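Substrate binding periplasmic protein (Ralstonia solanacearum, PDB 3LOP) binds leucine between its two lobes and probably delivers it or related amino acids for uptake from the periplasm. Local coordinates at residues S249-M254 with I343-V348; I231-L236 with L282-V287; Q126-K131 with L226-I231; F119-S124 with F328-T333. All coordinates share one frame; numbering follows the deposited sequence.

Contact 1: S249-M254 with I343-V348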
loop_
_atom_site.group_PDB
_atom_site.type_symbol
_atom_site.label_atom_id
_atom_site.label_comp_id
_atom_site.label_asym_id
_atom_site.label_seq_id
_atom_site.Cartn_x
_atom_site.Cartn_y
_atom_site.Cartn_z
ATOM N N SER A 249 -5.566 -7.633 -13.889
ATOM C CA SER A 249 -6.529 -6.633 -13.435
ATOM C C SER A 249 -6.211 -6.143 -12.028
ATOM O O SER A 249 -5.741 -6.903 -11.182
ATOM C CB SER A 249 -7.948 -7.207 -13.453
ATOM O OG SER A 249 -8.412 -7.392 -14.778
ATOM N N LEU A 250 -6.486 -4.868 -11.776
ATOM C CA LEU A 250 -6.204 -4.292 -10.471
ATOM C C LEU A 250 -7.146 -3.148 -10.149
ATOM O O LEU A 250 -7.954 -2.731 -10.979
ATOM C CB LEU A 250 -4.767 -3.769 -10.424
ATOM C CG LEU A 250 -4.455 -2.661 -11.437
ATOM C CD1 LEU A 250 -3.594 -1.589 -10.786
ATOM C CD2 LEU A 250 -3.769 -3.255 -12.655
ATOM N N ALA A 251 -7.039 -2.652 -8.922
ATOM C CA ALA A 251 -7.845 -1.524 -8.492
ATOM C C ALA A 251 -6.876 -0.392 -8.180
ATOM O O ALA A 251 -5.956 -0.555 -7.380
ATOM C CB ALA A 251 -8.657 -1.887 -7.253
ATOM N N LEU A 252 -7.070 0.745 -8.836
ATOM C CA LEU A 252 -6.222 1.910 -8.629
ATOM C C LEU A 252 -6.713 2.672 -7.401
ATOM O O LEU A 252 -7.878 3.068 -7.347
ATOM C CB LEU A 252 -6.297 2.826 -9.853
ATOM C CG LEU A 252 -5.855 2.242 -11.198
ATOM C CD1 LEU A 252 -6.355 3.118 -12.344
ATOM C CD2 LEU A 252 -4.349 2.132 -11.218
ATOM N N VAL A 253 -5.834 2.867 -6.420
ATOM C CA VAL A 253 -6.190 3.600 -5.205
ATOM C C VAL A 253 -5.229 4.772 -4.994
ATOM O O VAL A 253 -5.298 5.488 -3.994
ATOM C CB VAL A 253 -6.177 2.681 -3.960
ATOM C CG1 VAL A 253 -7.213 1.582 -4.127
ATOM C CG2 VAL A 253 -4.795 2.087 -3.746
HETATM N N MSE A 254 -4.337 4.952 -5.961
HETATM C CA MSE A 254 -3.346 6.022 -5.951
HETATM C C MSE A 254 -3.227 6.589 -7.361
HETATM O O MSE A 254 -3.650 5.952 -8.328
HETATM C CB MSE A 254 -1.974 5.475 -5.549
HETATM C CG MSE A 254 -1.754 5.260 -4.064
HETATM SE SE MSE A 254 -1.543 6.930 -3.128
HETATM C CE MSE A 254 -2.709 6.573 -1.634
ATOM N N ILE A 343 -11.034 5.389 -6.043
ATOM C CA ILE A 343 -10.795 4.014 -6.444
ATOM C C ILE A 343 -11.394 3.758 -7.819
ATOM O O ILE A 343 -12.566 4.046 -8.073
ATOM C CB ILE A 343 -11.353 2.987 -5.429
ATOM C CG1 ILE A 343 -11.044 1.572 -5.929
ATOM C CG2 ILE A 343 -12.849 3.186 -5.226
ATOM C CD1 ILE A 343 -11.362 0.482 -4.931
ATOM N N GLU A 344 -10.562 3.242 -8.712
ATOM C CA GLU A 344 -10.989 2.927 -10.066
ATOM C C GLU A 344 -10.339 1.611 -10.447
ATOM O O GLU A 344 -9.370 1.185 -9.820
ATOM C CB GLU A 344 -10.548 4.019 -11.049
ATOM C CG GLU A 344 -11.129 5.398 -10.771
ATOM C CD GLU A 344 -10.710 6.433 -11.804
ATOM O OE1 GLU A 344 -9.498 6.541 -12.088
ATOM O OE2 GLU A 344 -11.593 7.145 -12.329
ATOM N N LEU A 345 -10.880 0.955 -11.462
ATOM C CA LEU A 345 -10.298 -0.300 -11.902
ATOM C C LEU A 345 -9.290 -0.008 -13.001
ATOM O O LEU A 345 -9.385 1.008 -13.698
ATOM C CB LEU A 345 -11.386 -1.250 -12.411
ATOM C CG LEU A 345 -12.377 -1.740 -11.348
ATOM C CD1 LEU A 345 -13.412 -2.648 -11.992
ATOM C CD2 LEU A 345 -11.631 -2.488 -10.248
ATOM N N GLY A 346 -8.313 -0.896 -13.132
ATOM C CA GLY A 346 -7.287 -0.729 -14.142
ATOM C C GLY A 346 -6.825 -2.072 -14.663
ATOM O O GLY A 346 -7.205 -3.118 -14.134
ATOM N N VAL A 347 -5.999 -2.043 -15.703
ATOM C CA VAL A 347 -5.491 -3.266 -16.306
ATOM C C VAL A 347 -4.102 -3.048 -16.895
ATOM O O VAL A 347 -3.747 -1.935 -17.287
ATOM C CB VAL A 347 -6.437 -3.751 -17.436
ATOM C CG1 VAL A 347 -6.481 -2.714 -18.557
ATOM C CG2 VAL A 347 -5.978 -5.097 -17.970
ATOM N N VAL A 348 -3.307 -4.112 -16.945
ATOM C CA VAL A 348 -1.978 -4.022 -17.530
ATOM C C VAL A 348 -2.142 -4.335 -19.015
ATOM O O VAL A 348 -2.574 -5.428 -19.380
ATOM C CB VAL A 348 -1.009 -5.034 -16.887
ATOM C CG1 VAL A 348 0.335 -5.013 -17.609
ATOM C CG2 VAL A 348 -0.816 -4.689 -15.419
HETATM O O HOH W 1 -9.434 -4.675 -14.867
#
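The carbonyl oxygen of Gly-346 is held by two donors: Leu-250 N lies 3.0 Å from Gly-346 O, and water 1 donates to the same Gly-346 O at 2.8 Å. The water also meets Ser-249 OG at 2.9 Å, so it links the serine hydroxyl to the partner strand. Gly-346 N returns a bond to Leu-250 O (2.9 Å), closing an antiparallel hydrogen-bonded pair. The next such pair joins Leu-252 and Glu-344, with Glu-344 N 3.0 Å from Leu-252 O. The absence of a side chain at Gly-346 lets its neighbours lie close over the backbone. With chi1 at 61°, Leu-250 has CG between its backbone N and carbonyl carbon, which brings CD2 to 3.7 Å from Gly-346 O. Leu-252 CD1 approaches Gly-346 CA from the same face of the sheet. On the other face, Ala-251 CB meets the branch ends Ile-343 CD1 and Leu-345 CD2. Ala-251 and Leu-345 pack there against Met-132 of helix 125-138, whereas Leu-252 touches Phe-284 of helix 284-303. Strand 344-348 is the middle of a three-stranded antiparallel sheet, between strands 249-252 and 354-356, and Ser-249 reaches strand 224-227 through a backbone bond with Leu-225.

Contact 2: I231-L236 with L282-V287. With LEU (leucine), chain B.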
loop_
_atom_site.group_PDB
_atom_site.type_symbol
_atom_site.label_atom_id
_atom_site.label_comp_id
_atom_site.label_asym_id
_atom_site.label_seq_id
_atom_site.Cartn_x
_atom_site.Cartn_y
_atom_site.Cartn_z
ATOM N N ILE A 231 0.228 -5.350 -4.449
ATOM C CA ILE A 231 1.023 -5.842 -5.570
ATOM C C ILE A 231 1.197 -4.754 -6.632
ATOM O O ILE A 231 0.284 -4.477 -7.406
ATOM C CB ILE A 231 0.340 -7.056 -6.219
ATOM C CG1 ILE A 231 0.138 -8.152 -5.169
ATOM C CG2 ILE A 231 1.179 -7.565 -7.386
ATOM C CD1 ILE A 231 -0.828 -9.241 -5.589
ATOM N N ASP A 232 2.373 -4.139 -6.659
ATOM C CA ASP A 232 2.668 -3.088 -7.629
ATOM C C ASP A 232 2.739 -3.738 -9.015
ATOM O O ASP A 232 3.592 -4.590 -9.260
ATOM C CB ASP A 232 4.012 -2.445 -7.276
ATOM C CG ASP A 232 4.302 -1.204 -8.091
ATOM O OD1 ASP A 232 4.103 -1.241 -9.323
ATOM O OD2 ASP A 232 4.740 -0.196 -7.496
ATOM N N PRO A 233 1.845 -3.346 -9.939
ATOM C CA PRO A 233 1.871 -3.946 -11.279
ATOM C C PRO A 233 3.177 -3.727 -12.035
ATOM O O PRO A 233 3.529 -4.509 -12.921
ATOM C CB PRO A 233 0.670 -3.300 -11.971
ATOM C CG PRO A 233 0.587 -1.962 -11.311
ATOM C CD PRO A 233 0.818 -2.293 -9.855
ATOM N N GLY A 234 3.889 -2.662 -11.684
ATOM C CA GLY A 234 5.154 -2.376 -12.334
ATOM C C GLY A 234 6.170 -3.425 -11.939
ATOM O O GLY A 234 6.886 -3.967 -12.780
ATOM N N ILE A 235 6.226 -3.715 -10.644
ATOM C CA ILE A 235 7.145 -4.714 -10.119
ATOM C C ILE A 235 6.731 -6.099 -10.606
ATOM O O ILE A 235 7.570 -6.923 -10.974
ATOM C CB ILE A 235 7.132 -4.726 -8.579
ATOM C CG1 ILE A 235 7.480 -3.337 -8.043
ATOM C CG2 ILE A 235 8.109 -5.769 -8.059
ATOM C CD1 ILE A 235 7.404 -3.228 -6.533
ATOM N N LEU A 236 5.427 -6.348 -10.612
ATOM C CA LEU A 236 4.896 -7.635 -11.039
ATOM C C LEU A 236 5.335 -8.019 -12.449
ATOM O O LEU A 236 5.835 -9.121 -12.670
ATOM C CB LEU A 236 3.365 -7.624 -10.955
ATOM C CG LEU A 236 2.629 -8.920 -11.311
ATOM C CD1 LEU A 236 3.046 -10.030 -10.362
ATOM C CD2 LEU A 236 1.127 -8.699 -11.222
ATOM N N LEU A 282 10.047 5.883 -10.456
ATOM C CA LEU A 282 8.624 6.165 -10.358
ATOM C C LEU A 282 7.898 4.820 -10.335
ATOM O O LEU A 282 8.117 3.980 -11.208
ATOM C CB LEU A 282 8.175 6.984 -11.571
ATOM C CG LEU A 282 6.681 7.254 -11.759
ATOM C CD1 LEU A 282 6.141 8.062 -10.587
ATOM C CD2 LEU A 282 6.473 8.005 -13.070
ATOM N N SER A 283 7.054 4.614 -9.329
ATOM C CA SER A 283 6.298 3.372 -9.202
ATOM C C SER A 283 5.083 3.628 -8.332
ATOM O O SER A 283 5.004 4.653 -7.656
ATOM C CB SER A 283 7.146 2.282 -8.545
ATOM O OG SER A 283 7.368 2.574 -7.174
ATOM N N PHE A 284 4.142 2.692 -8.339
ATOM C CA PHE A 284 2.948 2.846 -7.526
ATOM C C PHE A 284 3.276 3.001 -6.042
ATOM O O PHE A 284 2.772 3.915 -5.392
ATOM C CB PHE A 284 2.004 1.655 -7.731
ATOM C CG PHE A 284 0.966 1.881 -8.799
ATOM C CD1 PHE A 284 -0.135 2.701 -8.558
ATOM C CD2 PHE A 284 1.095 1.284 -10.050
ATOM C CE1 PHE A 284 -1.095 2.924 -9.550
ATOM C CE2 PHE A 284 0.142 1.499 -11.049
ATOM C CZ PHE A 284 -0.954 2.321 -10.796
ATOM N N ARG A 285 4.127 2.130 -5.504
ATOM C CA ARG A 285 4.455 2.224 -4.086
ATOM C C ARG A 285 5.272 3.472 -3.754
ATOM O O ARG A 285 5.157 4.009 -2.655
ATOM C CB ARG A 285 5.180 0.959 -3.602
ATOM C CG ARG A 285 4.434 -0.362 -3.872
ATOM C CD ARG A 285 2.915 -0.265 -3.686
ATOM N NE ARG A 285 2.476 -0.055 -2.305
ATOM C CZ ARG A 285 2.376 -1.008 -1.379
ATOM N NH1 ARG A 285 2.691 -2.269 -1.663
ATOM N NH2 ARG A 285 1.923 -0.703 -0.168
ATOM N N ALA A 286 6.086 3.952 -4.692
ATOM C CA ALA A 286 6.866 5.158 -4.429
ATOM C C ALA A 286 5.905 6.345 -4.377
ATOM O O ALA A 286 6.072 7.267 -3.574
ATOM C CB ALA A 286 7.912 5.365 -5.521
ATOM N N VAL A 287 4.893 6.322 -5.239
ATOM C CA VAL A 287 3.901 7.389 -5.247
ATOM C C VAL A 287 3.122 7.357 -3.934
ATOM O O VAL A 287 2.788 8.405 -3.382
ATOM C CB VAL A 287 2.941 7.246 -6.450
ATOM C CG1 VAL A 287 1.731 8.169 -6.290
ATOM C CG2 VAL A 287 3.688 7.596 -7.731
HETATM N N LEU B . 1.380 -3.862 3.487
HETATM C CA LEU B . 1.712 -5.073 2.685
HETATM C C LEU B . 2.242 -4.668 1.324
HETATM O O LEU B . 2.925 -5.504 0.702
HETATM C CB LEU B . 0.463 -5.920 2.515
HETATM C CG LEU B . -0.162 -6.047 3.899
HETATM C CD1 LEU B . -1.621 -5.974 3.816
HETATM C CD2 LEU B . 0.276 -7.304 4.538
HETATM O OXT LEU B . 1.962 -3.522 0.901
HETATM O O HOH W 2 3.995 -3.753 -3.893
HETATM O O HOH W 3 4.704 0.893 -10.691
HETATM O O HOH W 4 7.309 -0.178 -6.185
#
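Asp-232 and Pro-233 press against the start of helix 284-303, and the apolar part is tight: Pro-233 CG lies 3.5 Å from Phe-284 CE2, the two side chains crossing at about a right angle. Asp-232 OD1 sits at the edge of the same ring, the carboxylate turned 74° from the ring plane. With CG anti to the backbone N (chi1 -171°), the Asp-232 carboxylate reaches across so that OD2 accepts from Arg-285 N at 3.1 Å, on its anti side and somewhat out of plane. OD1 caps its own helix, accepting from Gly-234 N at 2.8 Å. Around this packed centre the contact is looser and bridged by water: water 3 joins Asp-232 OD1 to Phe-284 N, water 4 lies between Asp-232 OD2 and Ser-283 OG, and water 2 accepts from Asp-232 N and Arg-285 NH1. The Arg-285 chain is bent at chi2 and chi3, its NE paired with Glu-288, and NH1 (2.9 Å) and NH2 (3.0 Å) donate to OXT of the bound leucine. The positive end of helix 284-303 would favour a charged Asp-232. A capping carboxylate of one lobe meets the other lobe's helix beside the ligand, consistent with a closed, ligand-bound cleft.

Contact 3: Q126-K131 with L226-I231. With LEU (leucine), chain B.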
loop_
_atom_site.group_PDB
_atom_site.type_symbol
_atom_site.label_atom_id
_atom_site.label_comp_id
_atom_site.label_asym_id
_atom_site.label_seq_id
_atom_site.Cartn_x
_atom_site.Cartn_y
_atom_site.Cartn_z
ATOM N N GLN A 126 -11.250 -4.064 1.090
ATOM C CA GLN A 126 -12.629 -4.475 0.856
ATOM C C GLN A 126 -13.220 -3.712 -0.325
ATOM O O GLN A 126 -13.967 -4.276 -1.119
ATOM C CB GLN A 126 -13.484 -4.251 2.103
ATOM C CG GLN A 126 -14.869 -4.900 2.020
ATOM C CD GLN A 126 -14.800 -6.403 1.798
ATOM O OE1 GLN A 126 -14.186 -7.130 2.581
ATOM N NE2 GLN A 126 -15.433 -6.876 0.728
ATOM N N GLN A 127 -12.885 -2.430 -0.445
ATOM C CA GLN A 127 -13.383 -1.644 -1.566
ATOM C C GLN A 127 -12.803 -2.200 -2.862
ATOM O O GLN A 127 -13.506 -2.298 -3.867
ATOM C CB GLN A 127 -12.998 -0.170 -1.423
ATOM C CG GLN A 127 -13.678 0.555 -0.276
ATOM C CD GLN A 127 -13.342 2.034 -0.261
ATOM O OE1 GLN A 127 -13.882 2.816 -1.049
ATOM N NE2 GLN A 127 -12.433 2.425 0.622
ATOM N N GLU A 128 -11.521 -2.561 -2.832
ATOM C CA GLU A 128 -10.846 -3.123 -4.000
ATOM C C GLU A 128 -11.504 -4.441 -4.401
ATOM O O GLU A 128 -11.812 -4.669 -5.574
ATOM C CB GLU A 128 -9.370 -3.401 -3.696
ATOM C CG GLU A 128 -8.485 -2.181 -3.497
ATOM C CD GLU A 128 -7.027 -2.574 -3.315
ATOM O OE1 GLU A 128 -6.508 -3.317 -4.174
ATOM O OE2 GLU A 128 -6.402 -2.147 -2.321
ATOM N N ILE A 129 -11.710 -5.308 -3.415
ATOM C CA ILE A 129 -12.313 -6.613 -3.644
ATOM C C ILE A 129 -13.739 -6.493 -4.173
ATOM O O ILE A 129 -14.105 -7.161 -5.142
ATOM C CB ILE A 129 -12.282 -7.457 -2.348
ATOM C CG1 ILE A 129 -10.827 -7.775 -1.989
ATOM C CG2 ILE A 129 -13.081 -8.739 -2.532
ATOM C CD1 ILE A 129 -10.642 -8.447 -0.642
ATOM N N ASP A 130 -14.544 -5.639 -3.550
ATOM C CA ASP A 130 -15.915 -5.451 -4.012
ATOM C C ASP A 130 -15.930 -5.050 -5.481
ATOM O O ASP A 130 -16.636 -5.645 -6.295
ATOM C CB ASP A 130 -16.625 -4.359 -3.200
ATOM C CG ASP A 130 -17.007 -4.817 -1.811
ATOM O OD1 ASP A 130 -17.217 -6.034 -1.618
ATOM O OD2 ASP A 130 -17.118 -3.956 -0.911
ATOM N N LYS A 131 -15.144 -4.039 -5.823
ATOM C CA LYS A 131 -15.107 -3.551 -7.195
ATOM C C LYS A 131 -14.622 -4.593 -8.205
ATOM O O LYS A 131 -15.269 -4.813 -9.228
ATOM C CB LYS A 131 -14.237 -2.294 -7.275
ATOM C CG LYS A 131 -14.657 -1.312 -8.363
ATOM C CD LYS A 131 -13.899 0.000 -8.238
ATOM C CE LYS A 131 -14.353 1.009 -9.280
ATOM N NZ LYS A 131 -15.797 1.335 -9.139
ATOM N N LEU A 226 -5.883 -11.194 -11.063
ATOM C CA LEU A 226 -6.175 -9.907 -10.449
ATOM C C LEU A 226 -5.672 -9.957 -9.014
ATOM O O LEU A 226 -5.464 -11.038 -8.469
ATOM C CB LEU A 226 -7.681 -9.608 -10.479
ATOM C CG LEU A 226 -8.655 -10.568 -9.794
ATOM C CD1 LEU A 226 -9.968 -9.842 -9.537
ATOM C CD2 LEU A 226 -8.879 -11.802 -10.657
ATOM N N GLY A 227 -5.471 -8.796 -8.401
ATOM C CA GLY A 227 -4.973 -8.790 -7.038
ATOM C C GLY A 227 -5.049 -7.449 -6.344
ATOM O O GLY A 227 -5.404 -6.436 -6.948
ATOM N N LEU A 228 -4.708 -7.457 -5.058
ATOM C CA LEU A 228 -4.734 -6.259 -4.224
ATOM C C LEU A 228 -3.637 -5.251 -4.558
ATOM O O LEU A 228 -2.638 -5.588 -5.194
ATOM C CB LEU A 228 -4.610 -6.656 -2.751
ATOM C CG LEU A 228 -5.768 -7.461 -2.158
ATOM C CD1 LEU A 228 -5.409 -7.910 -0.745
ATOM C CD2 LEU A 228 -7.031 -6.620 -2.155
ATOM N N SER A 229 -3.830 -4.015 -4.101
ATOM C CA SER A 229 -2.875 -2.933 -4.335
ATOM C C SER A 229 -1.553 -3.152 -3.602
ATOM O O SER A 229 -0.644 -2.323 -3.669
ATOM C CB SER A 229 -3.483 -1.590 -3.926
ATOM O OG SER A 229 -3.785 -1.569 -2.544
ATOM N N SER A 230 -1.461 -4.268 -2.887
ATOM C CA SER A 230 -0.237 -4.624 -2.187
ATOM C C SER A 230 0.743 -5.140 -3.241
ATOM O O SER A 230 1.925 -5.343 -2.967
ATOM C CB SER A 230 -0.524 -5.717 -1.156
ATOM O OG SER A 230 -1.246 -6.791 -1.740
ATOM N N ILE A 231 0.228 -5.350 -4.449
ATOM C CA ILE A 231 1.023 -5.842 -5.570
ATOM C C ILE A 231 1.197 -4.754 -6.632
ATOM O O ILE A 231 0.284 -4.477 -7.406
ATOM C CB ILE A 231 0.340 -7.056 -6.219
ATOM C CG1 ILE A 231 0.138 -8.152 -5.169
ATOM C CG2 ILE A 231 1.179 -7.565 -7.386
ATOM C CD1 ILE A 231 -0.828 -9.241 -5.589
HETATM N N LEU B . 1.380 -3.862 3.487
HETATM C CA LEU B . 1.712 -5.073 2.685
HETATM C C LEU B . 2.242 -4.668 1.324
HETATM O O LEU B . 2.925 -5.504 0.702
HETATM C CB LEU B . 0.463 -5.920 2.515
HETATM C CG LEU B . -0.162 -6.047 3.899
HETATM C CD1 LEU B . -1.621 -5.974 3.816
HETATM C CD2 LEU B . 0.276 -7.304 4.538
HETATM O OXT LEU B . 1.962 -3.522 0.901
HETATM O O HOH W 5 -5.499 -3.780 -6.801
#
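Glu-128 of helix 125-138 reaches Ser-229 in the type I beta turn Leu-228 to Ile-231, which follows edge strand 224-227 of a parallel sheet in an alpha/beta lobe of the periplasmic binding protein fold. The glutamate leaves the helix with CG anti to the carbonyl carbon (chi1 -69°) and runs extended beyond it, so that its carboxylate faces the serine with both oxygens. OE1 accepts from Ser-229 N at 2.8 Å through its syn lone pair, though the N-H points at it rather obliquely (131°). OE2 accepts from Ser-229 OG at 2.7 Å, again on the syn side but 29° out of the carboxylate plane. This two-point grip fixes the rotation of the carboxylate and holds the serine backbone and hydroxyl together; Lys-122 NZ gives Ser-229 OG a further, weak bond. Water 5 sits between the helix and the strand end, 2.9 Å from Glu-128 OE1 and 2.7 Å from Gly-227 O. On the apolar side, Ile-129 and Leu-228 lie at a slant to each other, Ile-129 CG1 meeting the branch Leu-228 CD2 at 4.0 Å, and both pack on Phe-201 of strand 199-203. The turn thereby presents Ser-230 to the pocket. Its hydroxyl is bonded to Ala-204 O, and Ser-230 CB lies 3.8 Å from CB of the bound leucine.

Contact 4: F119-S124 with F328-T333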
loop_
_atom_site.group_PDB
_atom_site.type_symbol
_atom_site.label_atom_id
_atom_site.label_comp_id
_atom_site.label_asym_id
_atom_site.label_seq_id
_atom_site.Cartn_x
_atom_site.Cartn_y
_atom_site.Cartn_z
ATOM N N PHE A 119 -4.167 6.621 10.646
ATOM C CA PHE A 119 -4.815 7.410 9.606
ATOM C C PHE A 119 -4.648 6.819 8.208
ATOM O O PHE A 119 -3.761 7.223 7.450
ATOM C CB PHE A 119 -4.267 8.843 9.620
ATOM C CG PHE A 119 -4.562 9.592 10.891
ATOM C CD1 PHE A 119 -3.815 9.369 12.045
ATOM C CD2 PHE A 119 -5.606 10.512 10.934
ATOM C CE1 PHE A 119 -4.106 10.054 13.224
ATOM C CE2 PHE A 119 -5.905 11.203 12.107
ATOM C CZ PHE A 119 -5.156 10.974 13.253
ATOM N N PRO A 120 -5.502 5.848 7.850
ATOM C CA PRO A 120 -5.416 5.229 6.526
ATOM C C PRO A 120 -5.776 6.239 5.446
ATOM O O PRO A 120 -6.725 7.013 5.599
ATOM C CB PRO A 120 -6.428 4.089 6.614
ATOM C CG PRO A 120 -7.465 4.632 7.561
ATOM C CD PRO A 120 -6.612 5.275 8.634
ATOM N N ILE A 121 -5.018 6.232 4.356
ATOM C CA ILE A 121 -5.280 7.150 3.257
ATOM C C ILE A 121 -5.984 6.456 2.094
ATOM O O ILE A 121 -7.105 6.809 1.738
ATOM C CB ILE A 121 -3.968 7.783 2.740
ATOM C CG1 ILE A 121 -3.379 8.703 3.814
ATOM C CG2 ILE A 121 -4.226 8.551 1.447
ATOM C CD1 ILE A 121 -2.028 9.305 3.443
ATOM N N LYS A 122 -5.337 5.451 1.522
ATOM C CA LYS A 122 -5.909 4.764 0.371
ATOM C C LYS A 122 -7.181 3.965 0.629
ATOM O O LYS A 122 -7.428 3.492 1.745
ATOM C CB LYS A 122 -4.852 3.862 -0.273
ATOM C CG LYS A 122 -4.440 2.657 0.544
ATOM C CD LYS A 122 -3.075 2.161 0.077
ATOM C CE LYS A 122 -2.677 0.850 0.736
ATOM N NZ LYS A 122 -3.271 -0.322 0.028
ATOM N N ALA A 123 -7.993 3.840 -0.418
ATOM C CA ALA A 123 -9.229 3.070 -0.348
ATOM C C ALA A 123 -8.831 1.688 0.162
ATOM O O ALA A 123 -7.742 1.199 -0.143
ATOM C CB ALA A 123 -9.868 2.974 -1.729
ATOM N N SER A 124 -9.723 1.068 0.930
ATOM C CA SER A 124 -9.473 -0.229 1.560
ATOM C C SER A 124 -9.456 -1.463 0.662
ATOM O O SER A 124 -9.904 -1.429 -0.481
ATOM C CB SER A 124 -10.514 -0.461 2.650
ATOM O OG SER A 124 -11.763 -0.803 2.064
ATOM N N PHE A 328 -6.956 14.357 -5.844
ATOM C CA PHE A 328 -6.777 13.246 -4.918
ATOM C C PHE A 328 -6.822 13.916 -3.556
ATOM O O PHE A 328 -5.820 14.438 -3.066
ATOM C CB PHE A 328 -5.432 12.548 -5.142
ATOM C CG PHE A 328 -5.269 11.288 -4.338
ATOM C CD1 PHE A 328 -4.808 11.336 -3.027
ATOM C CD2 PHE A 328 -5.615 10.058 -4.882
ATOM C CE1 PHE A 328 -4.698 10.173 -2.266
ATOM C CE2 PHE A 328 -5.511 8.891 -4.132
ATOM C CZ PHE A 328 -5.050 8.948 -2.819
ATOM N N THR A 329 -8.008 13.915 -2.961
ATOM C CA THR A 329 -8.225 14.565 -1.678
ATOM C C THR A 329 -8.287 13.606 -0.506
ATOM O O THR A 329 -8.656 12.443 -0.654
ATOM C CB THR A 329 -9.526 15.381 -1.708
ATOM O OG1 THR A 329 -10.615 14.524 -2.075
ATOM C CG2 THR A 329 -9.416 16.511 -2.718
ATOM N N VAL A 330 -7.933 14.118 0.667
ATOM C CA VAL A 330 -7.943 13.334 1.887
ATOM C C VAL A 330 -8.820 14.008 2.938
ATOM O O VAL A 330 -8.691 15.205 3.197
ATOM C CB VAL A 330 -6.512 13.178 2.440
ATOM C CG1 VAL A 330 -6.526 12.330 3.697
ATOM C CG2 VAL A 330 -5.615 12.556 1.380
ATOM N N ASP A 331 -9.725 13.232 3.524
ATOM C CA ASP A 331 -10.624 13.729 4.559
ATOM C C ASP A 331 -10.537 12.795 5.763
ATOM O O ASP A 331 -11.039 11.670 5.720
ATOM C CB ASP A 331 -12.061 13.777 4.022
ATOM C CG ASP A 331 -13.081 14.103 5.098
ATOM O OD1 ASP A 331 -12.677 14.581 6.176
ATOM O OD2 ASP A 331 -14.292 13.890 4.858
ATOM N N PHE A 332 -9.891 13.261 6.831
ATOM C CA PHE A 332 -9.744 12.455 8.040
ATOM C C PHE A 332 -10.771 12.798 9.113
ATOM O O PHE A 332 -10.694 12.277 10.224
ATOM C CB PHE A 332 -8.345 12.623 8.651
ATOM C CG PHE A 332 -7.231 12.014 7.842
ATOM C CD1 PHE A 332 -7.353 10.737 7.295
ATOM C CD2 PHE A 332 -6.029 12.694 7.686
ATOM C CE1 PHE A 332 -6.286 10.148 6.609
ATOM C CE2 PHE A 332 -4.955 12.113 7.004
ATOM C CZ PHE A 332 -5.087 10.838 6.466
ATOM N N THR A 333 -11.727 13.668 8.801
ATOM C CA THR A 333 -12.727 14.047 9.800
ATOM C C THR A 333 -13.647 12.888 10.182
ATOM O O THR A 333 -14.187 12.858 11.289
ATOM C CB THR A 333 -13.574 15.257 9.336
ATOM O OG1 THR A 333 -14.298 14.926 8.148
ATOM C CG2 THR A 333 -12.675 16.453 9.069
#
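Phe-119 points its edge at the face of Phe-332 in a T-shaped pair, centroids 5.2 Å apart and planes at 72°. In Phe-119 CG stands anti to the carbonyl carbon (chi1 -64°), a conformation that brings CB and the CD2 edge over one face of the Phe-332 ring: CD2 comes down 3.8 Å from Phe-332 CG, while CB sits over the same face, 4.0 Å from the ring centroid, as a CH-pi contact. Phe-332 has the corresponding chi1 (-70°), which turns its ring in toward the loop. Its other face is covered from within its own segment by Val-330, whose CG1 stands 3.4 Å above the ring plane toward the rim. The ring edge is also used: Pro-120 O lies in its plane, 3.3 Å from Phe-332 CE1, and Ile-121 CG1 touches Phe-332 CZ at 3.8 Å. The two branches of Ile-121 thus serve different partners, for CG2 is directed at Val-330 CG2 (4.2 Å) and the edge of the Phe-328 ring at CE1 (4.1 Å). Beyond the contact, Asp-331 OD1 takes Thr-333 N in an Asx turn. Strand 329-331 pairs with strand 322-323, and Val-295 of helix 284-303 packs on Ile-121, Val-330 and Phe-332; Leu-316 of helix 309-317 touches Phe-119 and Phe-332, and the loop itself runs from edge strand 118-119 to helix 125-138.

How the contacts relate
From the N terminus, residues 119-124 open contact 4 and 126-131 open contact 3, which closes first, at 226-231. Contact 2 then begins at the shared Ile-231, in series with contact 3. Contact 1 opens at 249-254 before contact 2 closes at 282-287, so these two cross. Contact 4 closes at 328-333, its long loop enclosing contacts 2 and 3, and contact 1 closes last, at 343-348, crossing contact 4 as well. Contact 3 lies within one lobe, contact 4 fastens the exit of the other lobe's sheet, and contact 2 spans the cleft. Contact 1 pairs segments near the lobe junction, and contacts 2 and 3 both touch the bound leucine.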